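Local coordinates for papain-like protease (Human betacoronavirus 2c EMC/2012, PDB 4RNA), which is a coronavirus cysteine protease of the papain-like family that probably cleaves the viral polyprotein and removes ubiquitin from host proteins, at residues Ala185-Arg190 with Val239-Pro244. Residues are numbered along the deposited sequence; the frame is centred on the assembly and turned at random.
Sequences ARMVWR and VEHTTP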
loop_
_atom_site.group_PDB
_atom_site.type_symbol
_atom_site.label_atom_id
_atom_site.label_comp_id
_atom_site.label_asym_id
_atom_site.label_seq_id
_atom_site.Cartn_x
_atom_site.Cartn_y
_atom_site.Cartn_z
ATOM N N ALA A 185 -19.207 17.041 -9.251
ATOM C CA ALA A 185 -18.734 16.511 -10.533
ATOM C C ALA A 185 -19.581 15.319 -10.828
ATOM O O ALA A 185 -20.118 14.687 -9.910
ATOM C CB ALA A 185 -17.266 16.131 -10.460
ATOM N N ARG A 186 -19.723 14.993 -12.101
ATOM C CA ARG A 186 -20.632 13.929 -12.419
ATOM C C ARG A 186 -20.196 13.272 -13.697
ATOM O O ARG A 186 -19.761 13.958 -14.617
ATOM C CB ARG A 186 -21.993 14.547 -12.570
ATOM C CG ARG A 186 -23.130 13.577 -12.710
ATOM C CD ARG A 186 -24.366 14.386 -13.036
ATOM N NE ARG A 186 -25.474 13.472 -13.208
ATOM C CZ ARG A 186 -26.021 12.756 -12.219
ATOM N NH1 ARG A 186 -25.586 12.861 -10.959
ATOM N NH2 ARG A 186 -27.017 11.925 -12.500
ATOM N N MET A 187 -20.343 11.943 -13.758
ATOM C CA MET A 187 -19.960 11.185 -14.949
ATOM C C MET A 187 -21.067 10.127 -15.177
ATOM O O MET A 187 -21.333 9.332 -14.259
ATOM C CB MET A 187 -18.599 10.549 -14.710
ATOM C CG MET A 187 -17.902 10.047 -15.954
ATOM S SD MET A 187 -16.399 9.147 -15.467
ATOM C CE MET A 187 -17.116 7.904 -14.453
ATOM N N VAL A 188 -21.742 10.159 -16.344
ATOM C CA VAL A 188 -22.801 9.153 -16.626
ATOM C C VAL A 188 -22.423 8.280 -17.824
ATOM O O VAL A 188 -22.315 8.781 -18.927
ATOM C CB VAL A 188 -24.173 9.801 -16.837
ATOM C CG1 VAL A 188 -25.264 8.738 -16.877
ATOM C CG2 VAL A 188 -24.465 10.820 -15.741
ATOM N N TRP A 189 -22.218 6.982 -17.565
ATOM C CA TRP A 189 -22.046 5.945 -18.570
ATOM C C TRP A 189 -23.367 5.306 -18.877
ATOM O O TRP A 189 -24.183 5.065 -17.985
ATOM C CB TRP A 189 -21.069 4.863 -18.086
ATOM C CG TRP A 189 -19.676 5.397 -17.936
ATOM C CD1 TRP A 189 -19.100 5.912 -16.791
ATOM C CD2 TRP A 189 -18.641 5.506 -18.981
ATOM N NE1 TRP A 189 -17.817 6.337 -17.041
ATOM C CE2 TRP A 189 -17.472 6.096 -18.330
ATOM C CE3 TRP A 189 -18.573 5.178 -20.341
ATOM C CZ2 TRP A 189 -16.284 6.338 -19.016
ATOM C CZ3 TRP A 189 -17.371 5.444 -21.029
ATOM C CH2 TRP A 189 -16.263 6.027 -20.368
ATOM N N ARG A 190 -23.619 5.082 -20.155
ATOM C CA ARG A 190 -24.812 4.341 -20.531
ATOM C C ARG A 190 -24.341 3.085 -21.244
ATOM O O ARG A 190 -23.403 3.106 -22.131
ATOM C CB ARG A 190 -25.776 5.184 -21.376
ATOM C CG ARG A 190 -27.041 4.437 -21.840
ATOM C CD ARG A 190 -28.035 5.430 -22.459
ATOM N NE ARG A 190 -28.589 6.287 -21.420
ATOM C CZ ARG A 190 -29.105 7.493 -21.616
ATOM N NH1 ARG A 190 -29.136 8.015 -22.835
ATOM N NH2 ARG A 190 -29.577 8.181 -20.578
ATOM N N VAL A 239 -22.290 9.442 -21.688
ATOM C CA VAL A 239 -23.331 10.336 -22.179
ATOM C C VAL A 239 -23.396 11.707 -21.447
ATOM O O VAL A 239 -23.922 12.711 -21.987
ATOM C CB VAL A 239 -24.712 9.653 -22.176
ATOM C CG1 VAL A 239 -24.730 8.556 -23.267
ATOM C CG2 VAL A 239 -25.024 9.098 -20.789
ATOM N N GLU A 240 -22.827 11.775 -20.250
ATOM C CA GLU A 240 -22.772 13.086 -19.583
ATOM C C GLU A 240 -21.528 13.172 -18.714
ATOM O O GLU A 240 -21.117 12.196 -18.086
ATOM C CB GLU A 240 -24.029 13.325 -18.752
ATOM C CG GLU A 240 -24.270 14.785 -18.459
ATOM C CD GLU A 240 -24.621 15.006 -17.004
ATOM O OE1 GLU A 240 -23.794 15.598 -16.261
ATOM O OE2 GLU A 240 -25.711 14.551 -16.592
ATOM N N HIS A 241 -20.922 14.347 -18.703
ATOM C CA HIS A 241 -19.674 14.541 -17.986
ATOM C C HIS A 241 -19.533 15.967 -17.528
ATOM O O HIS A 241 -19.438 16.883 -18.331
ATOM C CB HIS A 241 -18.496 14.115 -18.843
ATOM C CG HIS A 241 -17.323 13.664 -18.042
ATOM N ND1 HIS A 241 -16.107 13.383 -18.595
ATOM C CD2 HIS A 241 -17.199 13.425 -16.671
ATOM C CE1 HIS A 241 -15.263 12.959 -17.618
ATOM N NE2 HIS A 241 -15.922 13.009 -16.442
ATOM N N THR A 242 -19.488 16.169 -16.222
ATOM C CA THR A 242 -19.319 17.518 -15.727
ATOM C C THR A 242 -18.338 17.507 -14.551
ATOM O O THR A 242 -18.603 16.882 -13.522
ATOM C CB THR A 242 -20.684 18.155 -15.369
ATOM O OG1 THR A 242 -20.412 19.335 -14.612
ATOM C CG2 THR A 242 -21.499 17.238 -14.499
ATOM N N THR A 243 -17.173 18.140 -14.728
ATOM C CA THR A 243 -16.119 18.088 -13.704
ATOM C C THR A 243 -15.287 19.395 -13.726
ATOM O O THR A 243 -15.352 20.190 -14.703
ATOM C CB THR A 243 -15.133 16.934 -13.996
ATOM O OG1 THR A 243 -14.366 17.303 -15.148
ATOM C CG2 THR A 243 -15.824 15.553 -14.210
ATOM N N PRO A 244 -14.496 19.637 -12.653
ATOM C CA PRO A 244 -13.687 20.829 -12.562
ATOM C C PRO A 244 -12.342 20.537 -13.226
ATOM O O PRO A 244 -11.641 21.462 -13.607
ATOM C CB PRO A 244 -13.620 21.060 -11.036
ATOM C CG PRO A 244 -13.633 19.695 -10.463
ATOM C CD PRO A 244 -14.464 18.865 -11.398
#
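Val-188 O accepts two backbone N-H groups, from Val-239 N at 2.8 Å and, more weakly, from Glu-240 N at 3.3 Å, the signature of a classic beta bulge in an antiparallel strand pair. Val-188 N in turn donates to Glu-240 O, and past the bulge Arg-186 and Thr-242 exchange two short hydrogen bonds, the one from Thr-242 N to Arg-186 O (2.7 Å) almost straight.

On the face of Arg-186, Val-188 and Glu-240, the extended chain of Arg-186, CG anti to the backbone N (chi1 -172°), carries NE to 3.6 Å from Glu-240 OE2; the carboxylate oxygen comes in at the edge of the guanidinium, near its plane, in a long salt bridge, and the two flat groups are turned 27° apart. Val-188 CG2 packs against Glu-240 CB beside it. On the face of Met-187 and His-241, these two side chains run side by side, Met-187 CG 3.5 Å from His-241 CD2, with the sulfur oblique to the imidazole. Arg-186 O lies at the ring edge, 3.3 Å from His-241 CD2, while NE2, the next ring atom, hydrogen-bonds to Ala-208 O, which fixes the turn of the ring.

Further out, strand 197-204 pairs with the other edge of strand 186-193, and helix 217-221 packs on His-241 through Leu-220; these strands belong to the fingers, and strand 186-193 runs on to Cys-193, one of the four zinc ligands.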